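PDB 4XWW: DR2417 from Deinococcus radiodurans, which probably degrades and matures RNA as a metal-dependent 5'-3' exonuclease, possibly also cutting internally, within the metallo-beta-lactamase superfamily. Local coordinates for residues 322-327 / 332-337; 360-363 / 367-370; 309-314 / 318-323; 242-245 / 250-253. All coordinates share one frame; numbering follows the deposited sequence.

Contact 1. Residues 322-327 / 332-337; sequences GRLAFG and IALRRG. With nucleotides of chain C.
Leu324 on helix 320-326 meets Ile332 and Leu334 with two parts of its side chain. The end of the branch, CD2, lies 3.8 Å from Ile332 CG2. It is also close to the backbone carbonyl of Ile332. The root of the branch touches Leu334, with Leu324 CB 3.8 Å from Leu334 CD1. Leu334 points at the helix, and its CD1 also lies 3.8 Å from the carbonyl oxygen Leu324 O. No direct hydrogen bond joins the two segments. One water bridges them instead. It donates to Leu324 O at 2.6 Å and accepts from Leu334 N at 3.0 Å. This helix and the chain after it form the crossover from strand 306-310 to strand 339-342 in the parallel sheet of the beta-CASP domain. The helix stops in a Schellman motif at Gly327, which has positive phi (75°), and the chain then turns back along its flank. Phe241 of strand 240-243 touches Leu324, Ile332 and Leu334 from the sheet side. Leu361 of helix 351-364 packs on Leu334, and Ile357 of that helix packs on Ala325. On another side of the helix, Arg323 bends at chi3 (-53°) and lays one face of its guanidinium against the ribose of U7 of chain C. It meets the sugar around C3', toward the rim of the group, though the exact spacing there is doubtful.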
loop_
_atom_site.group_PDB
_atom_site.type_symbol
_atom_site.label_atom_id
_atom_site.label_comp_id
_atom_site.label_asym_id
_atom_site.label_seq_id
_atom_site.Cartn_x
_atom_site.Cartn_y
_atom_site.Cartn_z
ATOM N N GLY A 322 0.786 15.541 -9.025
ATOM C CA GLY A 322 0.776 15.807 -7.592
ATOM C C GLY A 322 0.649 17.269 -7.239
ATOM O O GLY A 322 -0.171 17.654 -6.399
ATOM N N ARG A 323 1.438 18.111 -7.888
ATOM C CA ARG A 323 1.364 19.522 -7.580
ATOM C C ARG A 323 0.032 20.128 -8.032
ATOM O O ARG A 323 -0.527 20.970 -7.334
ATOM C CB ARG A 323 2.546 20.259 -8.194
ATOM C CG ARG A 323 3.865 19.680 -7.723
ATOM C CD ARG A 323 4.977 20.681 -7.810
ATOM N NE ARG A 323 5.081 21.276 -9.137
ATOM C CZ ARG A 323 5.715 20.716 -10.164
ATOM N NH1 ARG A 323 6.296 19.531 -10.025
ATOM N NH2 ARG A 323 5.765 21.342 -11.332
ATOM N N LEU A 324 -0.481 19.693 -9.180
ATOM C CA LEU A 324 -1.807 20.130 -9.629
ATOM C C LEU A 324 -2.892 19.748 -8.619
ATOM O O LEU A 324 -3.751 20.577 -8.285
ATOM C CB LEU A 324 -2.131 19.529 -11.008
ATOM C CG LEU A 324 -1.307 20.060 -12.175
ATOM C CD1 LEU A 324 -1.588 19.247 -13.421
ATOM C CD2 LEU A 324 -1.640 21.512 -12.395
ATOM N N ALA A 325 -2.823 18.509 -8.127
ATOM C CA ALA A 325 -3.820 17.957 -7.211
ATOM C C ALA A 325 -3.792 18.681 -5.872
ATOM O O ALA A 325 -4.823 18.838 -5.215
ATOM C CB ALA A 325 -3.594 16.467 -7.010
ATOM N N PHE A 326 -2.606 19.115 -5.461
ATOM C CA PHE A 326 -2.489 19.752 -4.154
ATOM C C PHE A 326 -2.560 21.269 -4.227
ATOM O O PHE A 326 -2.474 21.948 -3.203
ATOM C CB PHE A 326 -1.199 19.303 -3.468
ATOM C CG PHE A 326 -1.247 17.872 -3.009
ATOM C CD1 PHE A 326 -2.040 17.506 -1.935
ATOM C CD2 PHE A 326 -0.523 16.890 -3.662
ATOM C CE1 PHE A 326 -2.102 16.194 -1.516
ATOM C CE2 PHE A 326 -0.581 15.579 -3.252
ATOM C CZ PHE A 326 -1.369 15.232 -2.174
ATOM N N GLY A 327 -2.729 21.795 -5.435
ATOM C CA GLY A 327 -2.865 23.229 -5.626
ATOM C C GLY A 327 -1.566 23.996 -5.484
ATOM O O GLY A 327 -1.569 25.176 -5.153
ATOM N N ILE A 332 0.037 26.489 -13.331
ATOM C CA ILE A 332 -1.245 25.936 -13.735
ATOM C C ILE A 332 -2.111 25.664 -12.498
ATOM O O ILE A 332 -1.627 25.180 -11.474
ATOM C CB ILE A 332 -1.073 24.631 -14.556
ATOM C CG1 ILE A 332 -0.117 24.830 -15.734
ATOM C CG2 ILE A 332 -2.418 24.123 -15.051
ATOM C CD1 ILE A 332 0.386 23.507 -16.334
ATOM N N ALA A 333 -3.397 25.966 -12.602
ATOM C CA ALA A 333 -4.339 25.658 -11.536
ATOM C C ALA A 333 -5.551 24.893 -12.059
ATOM O O ALA A 333 -6.236 25.356 -12.966
ATOM C CB ALA A 333 -4.782 26.939 -10.846
ATOM N N LEU A 334 -5.813 23.720 -11.478
ATOM C CA LEU A 334 -6.992 22.936 -11.834
ATOM C C LEU A 334 -8.278 23.650 -11.425
ATOM O O LEU A 334 -8.277 24.474 -10.505
ATOM C CB LEU A 334 -6.940 21.557 -11.177
ATOM C CG LEU A 334 -5.810 20.647 -11.675
ATOM C CD1 LEU A 334 -5.944 19.258 -11.103
ATOM C CD2 LEU A 334 -5.784 20.578 -13.187
ATOM N N ARG A 335 -9.372 23.331 -12.114
ATOM C CA ARG A 335 -10.684 23.906 -11.791
ATOM C C ARG A 335 -11.813 22.990 -12.264
ATOM O O ARG A 335 -11.597 22.114 -13.117
ATOM C CB ARG A 335 -10.836 25.303 -12.413
ATOM C CG ARG A 335 -10.406 25.419 -13.877
ATOM C CD ARG A 335 -10.682 26.834 -14.420
ATOM N NE ARG A 335 -9.758 27.226 -15.489
ATOM C CZ ARG A 335 -9.954 26.988 -16.781
ATOM N NH1 ARG A 335 -11.043 26.349 -17.188
ATOM N NH2 ARG A 335 -9.066 27.400 -17.677
ATOM N N ARG A 336 -13.011 23.196 -11.718
ATOM C CA ARG A 336 -14.187 22.458 -12.175
ATOM C C ARG A 336 -14.344 22.602 -13.673
ATOM O O ARG A 336 -14.319 23.714 -14.181
ATOM C CB ARG A 336 -15.455 22.961 -11.500
ATOM C CG ARG A 336 -15.850 22.201 -10.282
ATOM C CD ARG A 336 -17.027 22.834 -9.553
ATOM N NE ARG A 336 -16.701 22.919 -8.136
ATOM C CZ ARG A 336 -16.707 21.872 -7.323
ATOM N NH1 ARG A 336 -17.050 20.680 -7.788
ATOM N NH2 ARG A 336 -16.389 22.021 -6.045
ATOM N N GLY A 337 -14.528 21.486 -14.371
ATOM C CA GLY A 337 -14.622 21.508 -15.816
ATOM C C GLY A 337 -13.431 20.829 -16.466
ATOM O O GLY A 337 -13.554 20.268 -17.551
ATOM P P U C 7 11.678 19.698 -10.635
ATOM O OP1 U C 7 10.985 19.451 -11.921
ATOM O OP2 U C 7 13.155 19.829 -10.613
ATOM O "O5'" U C 7 11.053 20.995 -9.956
ATOM C "C5'" U C 7 9.629 21.174 -9.875
ATOM C "C4'" U C 7 9.246 21.706 -8.514
ATOM O "O4'" U C 7 10.210 22.716 -8.104
ATOM C "C3'" U C 7 7.885 22.387 -8.444
ATOM O "O3'" U C 7 7.324 22.239 -7.146
ATOM C "C2'" U C 7 8.238 23.844 -8.714
ATOM O "O2'" U C 7 7.282 24.750 -8.205
ATOM C "C1'" U C 7 9.562 23.970 -7.962
ATOM N N1 U C 7 10.448 25.034 -8.471
ATOM C C2 U C 7 9.880 26.268 -8.727
ATOM O O2 U C 7 8.695 26.501 -8.559
ATOM N N3 U C 7 10.754 27.220 -9.189
ATOM C C4 U C 7 12.106 27.075 -9.412
ATOM O O4 U C 7 12.758 28.033 -9.833
ATOM C C5 U C 7 12.620 25.773 -9.120
ATOM C C6 U C 7 11.796 24.822 -8.664
HETATM O O HOH W 1 -4.345 22.967 -9.024
#

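Contact 2. Residues 360-363 / 367-370; sequences RLYE and DVVY
Val368 CG2 is the bump that fits between Leu361 and Tyr362. It sits over the centre of the Tyr362 ring, 3.8 Å from the centroid and 8° off the normal, as a CH-pi contact. The same methyl lies 3.8 Å from Leu361 CB, so it fills the hollow between the two helix residues. Val368 CG1 lies at the edge of the Tyr370 ring, in its plane, and is also 4.1 Å from Leu361 CD1. The two tyrosines approach from opposite directions. Tyr362 OH donates to Tyr370 OH at 2.8 Å. Tyr370 reaches this place with CG held between its backbone N and carbonyl carbon (chi1 46°). The contact packs helix 351-364 against edge strand 367-369, the last half of a beta-alpha-beta unit. Both hydroxyls also bind the second subunit, Tyr362 OH to its Asn411 and Tyr370 OH to its Glu214. The hydroxyl pair thus joins a hydrogen-bonded chain across the dimer interface, in which the carboxylate of Glu214 of the second subunit would probably polarise the bond between the tyrosines.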
loop_
_atom_site.group_PDB
_atom_site.type_symbol
_atom_site.label_atom_id
_atom_site.label_comp_id
_atom_site.label_asym_id
_atom_site.label_seq_id
_atom_site.Cartn_x
_atom_site.Cartn_y
_atom_site.Cartn_z
ATOM N N ARG A 360 -8.131 14.201 -3.962
ATOM C CA ARG A 360 -7.940 15.641 -4.076
ATOM C C ARG A 360 -8.503 16.162 -5.396
ATOM O O ARG A 360 -9.078 17.259 -5.425
ATOM C CB ARG A 360 -6.467 16.029 -3.950
ATOM C CG ARG A 360 -5.844 15.734 -2.579
ATOM C CD ARG A 360 -6.295 16.703 -1.513
ATOM N NE ARG A 360 -6.033 16.176 -0.175
ATOM C CZ ARG A 360 -6.867 15.380 0.492
ATOM N NH1 ARG A 360 -8.021 15.017 -0.055
ATOM N NH2 ARG A 360 -6.549 14.943 1.705
ATOM N N LEU A 361 -8.311 15.403 -6.476
ATOM C CA LEU A 361 -8.894 15.778 -7.758
ATOM C C LEU A 361 -10.419 15.869 -7.652
ATOM O O LEU A 361 -11.006 16.848 -8.106
ATOM C CB LEU A 361 -8.484 14.789 -8.856
ATOM C CG LEU A 361 -6.992 14.806 -9.148
ATOM C CD1 LEU A 361 -6.605 13.620 -10.073
ATOM C CD2 LEU A 361 -6.577 16.148 -9.771
ATOM N N TYR A 362 -11.053 14.876 -7.021
ATOM C CA TYR A 362 -12.506 14.907 -6.846
ATOM C C TYR A 362 -12.944 16.133 -6.052
ATOM O O TYR A 362 -13.973 16.736 -6.350
ATOM C CB TYR A 362 -13.028 13.631 -6.146
ATOM C CG TYR A 362 -13.322 12.486 -7.083
ATOM C CD1 TYR A 362 -14.499 12.450 -7.828
ATOM C CD2 TYR A 362 -12.416 11.443 -7.236
ATOM C CE1 TYR A 362 -14.777 11.405 -8.685
ATOM C CE2 TYR A 362 -12.680 10.392 -8.105
ATOM C CZ TYR A 362 -13.855 10.381 -8.825
ATOM O OH TYR A 362 -14.107 9.336 -9.675
ATOM N N GLU A 363 -12.165 16.510 -5.041
ATOM C CA GLU A 363 -12.549 17.643 -4.216
ATOM C C GLU A 363 -12.404 18.964 -4.965
ATOM O O GLU A 363 -13.160 19.908 -4.706
ATOM C CB GLU A 363 -11.750 17.648 -2.908
ATOM C CG GLU A 363 -12.170 16.501 -1.996
ATOM C CD GLU A 363 -11.645 16.628 -0.584
ATOM O OE1 GLU A 363 -10.410 16.594 -0.414
ATOM O OE2 GLU A 363 -12.475 16.754 0.347
ATOM N N ASP A 367 -13.332 16.289 -13.544
ATOM C CA ASP A 367 -13.766 14.959 -13.930
ATOM C C ASP A 367 -12.546 14.048 -13.896
ATOM O O ASP A 367 -11.531 14.365 -14.504
ATOM C CB ASP A 367 -14.410 14.973 -15.319
ATOM C CG ASP A 367 -15.656 15.845 -15.378
ATOM O OD1 ASP A 367 -16.047 16.400 -14.332
ATOM O OD2 ASP A 367 -16.248 15.971 -16.472
ATOM N N VAL A 368 -12.630 12.926 -13.174
ATOM C CA VAL A 368 -11.474 12.064 -12.972
ATOM C C VAL A 368 -11.728 10.736 -13.654
ATOM O O VAL A 368 -12.744 10.079 -13.405
ATOM C CB VAL A 368 -11.172 11.812 -11.476
ATOM C CG1 VAL A 368 -9.737 11.307 -11.306
ATOM C CG2 VAL A 368 -11.424 13.072 -10.650
ATOM N N VAL A 369 -10.785 10.345 -14.504
ATOM C CA VAL A 369 -10.938 9.203 -15.394
ATOM C C VAL A 369 -9.788 8.227 -15.180
ATOM O O VAL A 369 -8.620 8.588 -15.365
ATOM C CB VAL A 369 -10.975 9.676 -16.874
ATOM C CG1 VAL A 369 -10.982 8.497 -17.823
ATOM C CG2 VAL A 369 -12.193 10.554 -17.106
ATOM N N TYR A 370 -10.112 6.993 -14.806
ATOM C CA TYR A 370 -9.072 5.972 -14.531
ATOM C C TYR A 370 -9.629 4.565 -14.637
ATOM O O TYR A 370 -10.857 4.378 -14.666
ATOM C CB TYR A 370 -8.467 6.173 -13.135
ATOM C CG TYR A 370 -9.527 6.398 -12.074
ATOM C CD1 TYR A 370 -10.276 5.335 -11.569
ATOM C CD2 TYR A 370 -9.798 7.670 -11.610
ATOM C CE1 TYR A 370 -11.271 5.555 -10.610
ATOM C CE2 TYR A 370 -10.771 7.897 -10.651
ATOM C CZ TYR A 370 -11.504 6.840 -10.155
ATOM O OH TYR A 370 -12.480 7.101 -9.219
#

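Contact 3. Residues 309-314 / 318-323; sequences VCTGSQ and MAVLGR. With nucleotides of chain C.
Thr311 holds the start of helix 320-326 with two hydrogen bonds. Leu321 N donates to Thr311 O at 3.0 Å, with a nearly straight N-H...O angle of 172°. Val320 N donates to Thr311 OG1 at 3.2 Å. The hydroxyl in turn donates to OP1 of U6 of chain C at 2.6 Å. Thr311 OG1 stands between its own backbone N and carbonyl carbon (chi1 52°), which lets it join the phosphate to the helix. A water takes a weak bond from Gly322 N and donates to Gly312 O. Within the helical segment, Arg323 NH1 donates to Met318 O at 2.7 Å. That oxygen is in the guanidinium plane, while the nitrogen stands above the carbonyl plane. This is the turn from strand 306-310 into the next helix, at the C-terminal end of a parallel strand in the beta-CASP domain. Ala319 is at the N-cap position, and the phosphate between U5 and U6 lies close to the helix start, where the helix dipole would probably favour it. Among apolar contacts, Cys310 CB rests 3.8 Å from Val320 CG1. Ala319 CB comes 3.4 Å from Gly312 CA, so the chain is closely packed where Gly312 has no side chain. The RNA also approaches this methyl, with Ala319 CB 3.3 Å from O3' of U5 of chain C.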
loop_
_atom_site.group_PDB
_atom_site.type_symbol
_atom_site.label_atom_id
_atom_site.label_comp_id
_atom_site.label_asym_id
_atom_site.label_seq_id
_atom_site.Cartn_x
_atom_site.Cartn_y
_atom_site.Cartn_z
ATOM N N VAL A 309 0.136 16.560 -21.146
ATOM C CA VAL A 309 0.643 15.220 -20.847
ATOM C C VAL A 309 1.652 15.413 -19.723
ATOM O O VAL A 309 2.623 16.129 -19.896
ATOM C CB VAL A 309 1.297 14.558 -22.073
ATOM C CG1 VAL A 309 1.783 13.168 -21.727
ATOM C CG2 VAL A 309 0.320 14.498 -23.222
ATOM N N CYS A 310 1.372 14.816 -18.554
ATOM C CA CYS A 310 2.026 15.169 -17.278
ATOM C C CYS A 310 2.707 13.989 -16.565
ATOM O O CYS A 310 2.216 12.871 -16.606
ATOM C CB CYS A 310 1.008 15.749 -16.295
ATOM S SG CYS A 310 -0.086 17.074 -16.875
ATOM N N THR A 311 3.805 14.269 -15.856
ATOM C CA THR A 311 4.418 13.313 -14.953
ATOM C C THR A 311 3.557 13.107 -13.712
ATOM O O THR A 311 2.757 13.971 -13.367
ATOM C CB THR A 311 5.784 13.804 -14.514
ATOM O OG1 THR A 311 5.664 15.137 -14.006
ATOM C CG2 THR A 311 6.768 13.815 -15.701
ATOM N N GLY A 312 3.759 11.985 -13.033
ATOM C CA GLY A 312 3.116 11.764 -11.757
ATOM C C GLY A 312 2.135 10.620 -11.674
ATOM O O GLY A 312 1.347 10.582 -10.740
ATOM N N SER A 313 2.215 9.671 -12.604
ATOM C CA SER A 313 1.197 8.625 -12.721
ATOM C C SER A 313 1.144 7.704 -11.500
ATOM O O SER A 313 0.135 7.043 -11.253
ATOM C CB SER A 313 1.435 7.795 -13.984
ATOM O OG SER A 313 2.521 6.910 -13.807
ATOM N N GLN A 314 2.220 7.684 -10.721
ATOM C CA GLN A 314 2.275 6.825 -9.540
ATOM C C GLN A 314 2.076 7.603 -8.245
ATOM O O GLN A 314 2.427 7.131 -7.167
ATOM C CB GLN A 314 3.610 6.070 -9.499
ATOM C CG GLN A 314 3.709 4.960 -10.547
ATOM C CD GLN A 314 2.539 3.988 -10.470
ATOM O OE1 GLN A 314 2.338 3.317 -9.455
ATOM N NE2 GLN A 314 1.759 3.913 -11.548
ATOM N N MET A 318 5.579 15.452 -5.734
ATOM C CA MET A 318 6.311 16.550 -6.360
ATOM C C MET A 318 6.321 16.490 -7.883
ATOM O O MET A 318 6.906 17.359 -8.532
ATOM C CB MET A 318 7.750 16.587 -5.849
ATOM C CG MET A 318 7.857 16.972 -4.397
ATOM S SD MET A 318 7.156 18.604 -4.147
ATOM C CE MET A 318 6.094 18.289 -2.735
ATOM N N ALA A 319 5.712 15.462 -8.463
ATOM C CA ALA A 319 5.566 15.438 -9.912
ATOM C C ALA A 319 4.425 16.370 -10.280
ATOM O O ALA A 319 3.794 16.961 -9.402
ATOM C CB ALA A 319 5.311 14.030 -10.430
ATOM N N VAL A 320 4.155 16.501 -11.572
ATOM C CA VAL A 320 3.233 17.542 -12.016
ATOM C C VAL A 320 1.802 17.280 -11.552
ATOM O O VAL A 320 1.168 18.173 -10.972
ATOM C CB VAL A 320 3.290 17.705 -13.558
ATOM C CG1 VAL A 320 2.139 18.570 -14.048
ATOM C CG2 VAL A 320 4.608 18.329 -13.931
ATOM N N LEU A 321 1.301 16.072 -11.770
ATOM C CA LEU A 321 -0.045 15.763 -11.328
ATOM C C LEU A 321 -0.188 16.000 -9.809
ATOM O O LEU A 321 -1.160 16.605 -9.362
ATOM C CB LEU A 321 -0.424 14.339 -11.687
ATOM C CG LEU A 321 -1.859 14.015 -11.283
ATOM C CD1 LEU A 321 -2.870 14.913 -12.004
ATOM C CD2 LEU A 321 -2.117 12.558 -11.549
ATOM N N GLY A 322 0.786 15.541 -9.025
ATOM C CA GLY A 322 0.776 15.807 -7.592
ATOM C C GLY A 322 0.649 17.269 -7.239
ATOM O O GLY A 322 -0.171 17.654 -6.399
ATOM N N ARG A 323 1.438 18.111 -7.888
ATOM C CA ARG A 323 1.364 19.522 -7.580
ATOM C C ARG A 323 0.032 20.128 -8.032
ATOM O O ARG A 323 -0.527 20.970 -7.334
ATOM C CB ARG A 323 2.546 20.259 -8.194
ATOM C CG ARG A 323 3.865 19.680 -7.723
ATOM C CD ARG A 323 4.977 20.681 -7.810
ATOM N NE ARG A 323 5.081 21.276 -9.137
ATOM C CZ ARG A 323 5.715 20.716 -10.164
ATOM N NH1 ARG A 323 6.296 19.531 -10.025
ATOM N NH2 ARG A 323 5.765 21.342 -11.332
ATOM P P U C 6 8.872 14.990 -12.608
ATOM O OP1 U C 6 7.798 16.000 -12.796
ATOM O OP2 U C 6 9.684 14.515 -13.764
ATOM O "O5'" U C 6 9.913 15.556 -11.537
ATOM C "C5'" U C 6 9.518 15.891 -10.217
ATOM C "C4'" U C 6 10.718 16.165 -9.346
ATOM O "O4'" U C 6 11.523 14.962 -9.229
ATOM C "C3'" U C 6 11.686 17.206 -9.884
ATOM O "O3'" U C 6 11.274 18.535 -9.625
ATOM C "C2'" U C 6 12.999 16.820 -9.217
ATOM O "O2'" U C 6 13.021 17.248 -7.864
ATOM C "C1'" U C 6 12.898 15.296 -9.235
ATOM N N1 U C 6 13.533 14.715 -10.444
ATOM C C2 U C 6 14.888 14.445 -10.384
ATOM O O2 U C 6 15.560 14.657 -9.389
ATOM N N3 U C 6 15.431 13.911 -11.531
ATOM C C4 U C 6 14.775 13.629 -12.712
ATOM O O4 U C 6 15.404 13.150 -13.659
ATOM C C5 U C 6 13.377 13.938 -12.699
ATOM C C6 U C 6 12.826 14.456 -11.596
ATOM P P U C 7 11.678 19.698 -10.635
ATOM O OP1 U C 7 10.985 19.451 -11.921
ATOM O OP2 U C 7 13.155 19.829 -10.613
ATOM O "O5'" U C 7 11.053 20.995 -9.956
ATOM C "C5'" U C 7 9.629 21.174 -9.875
ATOM C "C4'" U C 7 9.246 21.706 -8.514
ATOM O "O4'" U C 7 10.210 22.716 -8.104
ATOM C "C3'" U C 7 7.885 22.387 -8.444
ATOM O "O3'" U C 7 7.324 22.239 -7.146
ATOM C "C2'" U C 7 8.238 23.844 -8.714
ATOM O "O2'" U C 7 7.282 24.750 -8.205
ATOM C "C1'" U C 7 9.562 23.970 -7.962
ATOM N N1 U C 7 10.448 25.034 -8.471
ATOM C C2 U C 7 9.880 26.268 -8.727
ATOM O O2 U C 7 8.695 26.501 -8.559
ATOM N N3 U C 7 10.754 27.220 -9.189
ATOM C C4 U C 7 12.106 27.075 -9.412
ATOM O O4 U C 7 12.758 28.033 -9.833
ATOM C C5 U C 7 12.620 25.773 -9.120
ATOM C C6 U C 7 11.796 24.822 -8.664
ATOM P P U C 5 8.222 8.643 -14.545
ATOM O OP1 U C 5 7.138 7.895 -13.872
ATOM O OP2 U C 5 7.960 9.299 -15.843
ATOM O "O5'" U C 5 8.760 9.751 -13.540
ATOM C "C5'" U C 5 7.891 10.815 -13.124
ATOM C "C4'" U C 5 8.247 11.286 -11.736
ATOM O "O4'" U C 5 9.104 10.318 -11.073
ATOM C "C3'" U C 5 9.051 12.572 -11.664
ATOM O "O3'" U C 5 8.247 13.724 -11.873
ATOM C "C2'" U C 5 9.632 12.480 -10.262
ATOM O "O2'" U C 5 8.691 12.784 -9.256
ATOM C "C1'" U C 5 9.996 10.997 -10.200
ATOM N N1 U C 5 11.375 10.746 -10.644
ATOM C C2 U C 5 12.383 10.935 -9.719
ATOM O O2 U C 5 12.168 11.272 -8.568
ATOM N N3 U C 5 13.648 10.701 -10.191
ATOM C C4 U C 5 14.009 10.318 -11.464
ATOM O O4 U C 5 15.199 10.148 -11.733
ATOM C C5 U C 5 12.911 10.154 -12.367
ATOM C C6 U C 5 11.662 10.375 -11.938
HETATM O O HOH W 2 1.755 12.887 -9.027
#

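Contact 4. Residues 242-245 / 250-253; sequences LTTF and YRIQ
Arg251 NH1 lies 3.5 Å from Thr244 OG1, but its hydrogen bonds go elsewhere, to Ser343 OG and His377 ND1. Thr244 OG1 is bonded to the backbone oxygen of Ser343. Both groups therefore meet at the same loop after strand 339-342, without a bond between them. Arg251 gets there by a folded chain. CG is anti to the backbone N, and the chain bends at chi2 (83°) and again at chi3 (50°). The bends bring the guanidinium back toward the strand end, beside the threonine hydroxyl. Arg251 NE forms a salt bridge with Glu222, so the buried charge has a carboxylate partner. The apolar half of the contact belongs to Ile252. Its CG1 is 3.9 Å from Thr244 CG2, and its CD1 is 3.8 Å from the backbone oxygen of Phe245. Thr244 turns its methyl to the isoleucine, while its hydroxyl, bonded to Ser343 O, only passes beside the arginine. Met273 of helix 271-282 packs on both Thr244 and Ile252. The contact joins the C-terminal end of strand 240-243, in the middle of the parallel sheet, to helix 249-261. Phe245 packs on a sugar of the bound RNA and is seen to bind UMP in a crystal structure of this protein. If His377 binds substrate as predicted, Arg251 is a second-shell residue whose bond to ND1 would limit rotation of the imidazole, with Glu222 probably steadying the arginine.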
loop_
_atom_site.group_PDB
_atom_site.type_symbol
_atom_site.label_atom_id
_atom_site.label_comp_id
_atom_site.label_asym_id
_atom_site.label_seq_id
_atom_site.Cartn_x
_atom_site.Cartn_y
_atom_site.Cartn_z
ATOM N N LEU A 242 -3.542 14.570 -18.793
ATOM C CA LEU A 242 -3.373 13.133 -18.797
ATOM C C LEU A 242 -1.994 12.788 -18.239
ATOM O O LEU A 242 -1.031 13.470 -18.544
ATOM C CB LEU A 242 -3.538 12.577 -20.224
ATOM C CG LEU A 242 -3.396 11.067 -20.399
ATOM C CD1 LEU A 242 -4.283 10.605 -21.561
ATOM C CD2 LEU A 242 -1.924 10.663 -20.662
ATOM N N THR A 243 -1.920 11.745 -17.417
ATOM C CA THR A 243 -0.635 11.245 -16.919
ATOM C C THR A 243 -0.481 9.793 -17.266
ATOM O O THR A 243 -1.453 9.041 -17.339
ATOM C CB THR A 243 -0.491 11.435 -15.383
ATOM O OG1 THR A 243 0.831 11.069 -14.969
ATOM C CG2 THR A 243 -1.505 10.567 -14.619
ATOM N N THR A 244 0.764 9.403 -17.549
ATOM C CA THR A 244 1.113 8.031 -17.821
ATOM C C THR A 244 2.615 7.961 -17.511
ATOM O O THR A 244 3.193 8.970 -17.107
ATOM C CB THR A 244 0.783 7.657 -19.280
ATOM O OG1 THR A 244 0.912 6.252 -19.479
ATOM C CG2 THR A 244 1.683 8.422 -20.238
ATOM N N PHE A 245 3.254 6.802 -17.660
ATOM C CA PHE A 245 4.711 6.750 -17.502
ATOM C C PHE A 245 5.358 7.604 -18.587
ATOM O O PHE A 245 4.943 7.524 -19.732
ATOM C CB PHE A 245 5.231 5.302 -17.598
ATOM C CG PHE A 245 4.428 4.310 -16.803
ATOM C CD1 PHE A 245 4.360 4.400 -15.427
ATOM C CD2 PHE A 245 3.746 3.281 -17.438
ATOM C CE1 PHE A 245 3.620 3.486 -14.694
ATOM C CE2 PHE A 245 3.006 2.360 -16.712
ATOM C CZ PHE A 245 2.943 2.463 -15.341
ATOM N N TYR A 250 4.769 4.596 -26.969
ATOM C CA TYR A 250 3.627 4.279 -27.840
ATOM C C TYR A 250 2.348 5.001 -27.403
ATOM O O TYR A 250 1.661 5.620 -28.219
ATOM C CB TYR A 250 3.335 2.783 -27.875
ATOM C CG TYR A 250 4.480 1.925 -28.337
ATOM C CD1 TYR A 250 5.305 2.314 -29.398
ATOM C CD2 TYR A 250 4.732 0.715 -27.717
ATOM C CE1 TYR A 250 6.373 1.491 -29.813
ATOM C CE2 TYR A 250 5.766 -0.099 -28.123
ATOM C CZ TYR A 250 6.579 0.284 -29.161
ATOM O OH TYR A 250 7.602 -0.561 -29.518
ATOM N N ARG A 251 2.016 4.855 -26.125
ATOM C CA ARG A 251 0.868 5.539 -25.510
ATOM C C ARG A 251 0.885 7.044 -25.793
ATOM O O ARG A 251 -0.116 7.626 -26.247
ATOM C CB ARG A 251 0.872 5.280 -24.003
ATOM C CG ARG A 251 -0.341 5.836 -23.202
ATOM C CD ARG A 251 -1.567 4.915 -23.242
ATOM N NE ARG A 251 -1.253 3.532 -22.899
ATOM C CZ ARG A 251 -1.159 3.040 -21.666
ATOM N NH1 ARG A 251 -1.398 3.818 -20.593
ATOM N NH2 ARG A 251 -0.856 1.747 -21.514
ATOM N N ILE A 252 2.019 7.679 -25.517
ATOM C CA ILE A 252 2.120 9.117 -25.704
ATOM C C ILE A 252 2.013 9.491 -27.183
ATOM O O ILE A 252 1.326 10.444 -27.533
ATOM C CB ILE A 252 3.418 9.665 -25.101
ATOM C CG1 ILE A 252 3.385 9.452 -23.582
ATOM C CG2 ILE A 252 3.546 11.140 -25.408
ATOM C CD1 ILE A 252 4.710 9.711 -22.864
ATOM N N GLN A 253 2.669 8.743 -28.063
ATOM C CA GLN A 253 2.566 9.064 -29.489
ATOM C C GLN A 253 1.113 8.968 -29.953
ATOM O O GLN A 253 0.612 9.843 -30.663
ATOM C CB GLN A 253 3.430 8.136 -30.345
ATOM C CG GLN A 253 3.256 8.388 -31.848
ATOM C CD GLN A 253 3.866 9.708 -32.301
ATOM O OE1 GLN A 253 4.941 10.098 -31.845
ATOM N NE2 GLN A 253 3.197 10.385 -33.235
#

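How the contacts relate
All four contacts lie around the same five-stranded parallel sheet. Contacts 1 and 3 share Gly322 and Arg323, and their centres are 11 Å apart: contact 3 holds the start of helix 320-326 and contact 1 its end. Contact 2 continues from contact 1, with Leu334 CD1 3.4 Å from Leu361 CD2. Contacts 3 and 4 meet through neighbouring strands, where Cys310 N is 2.8 Å from Leu242 O. Contacts 1, 3 and 4 touch the RNA. Contact 4 is nearest the catalytic region, with the Phe245 side chain about 10 Å from a zinc ion. Contact 2 lies about 12 Å from the RNA by nearest atom, and faces the second subunit.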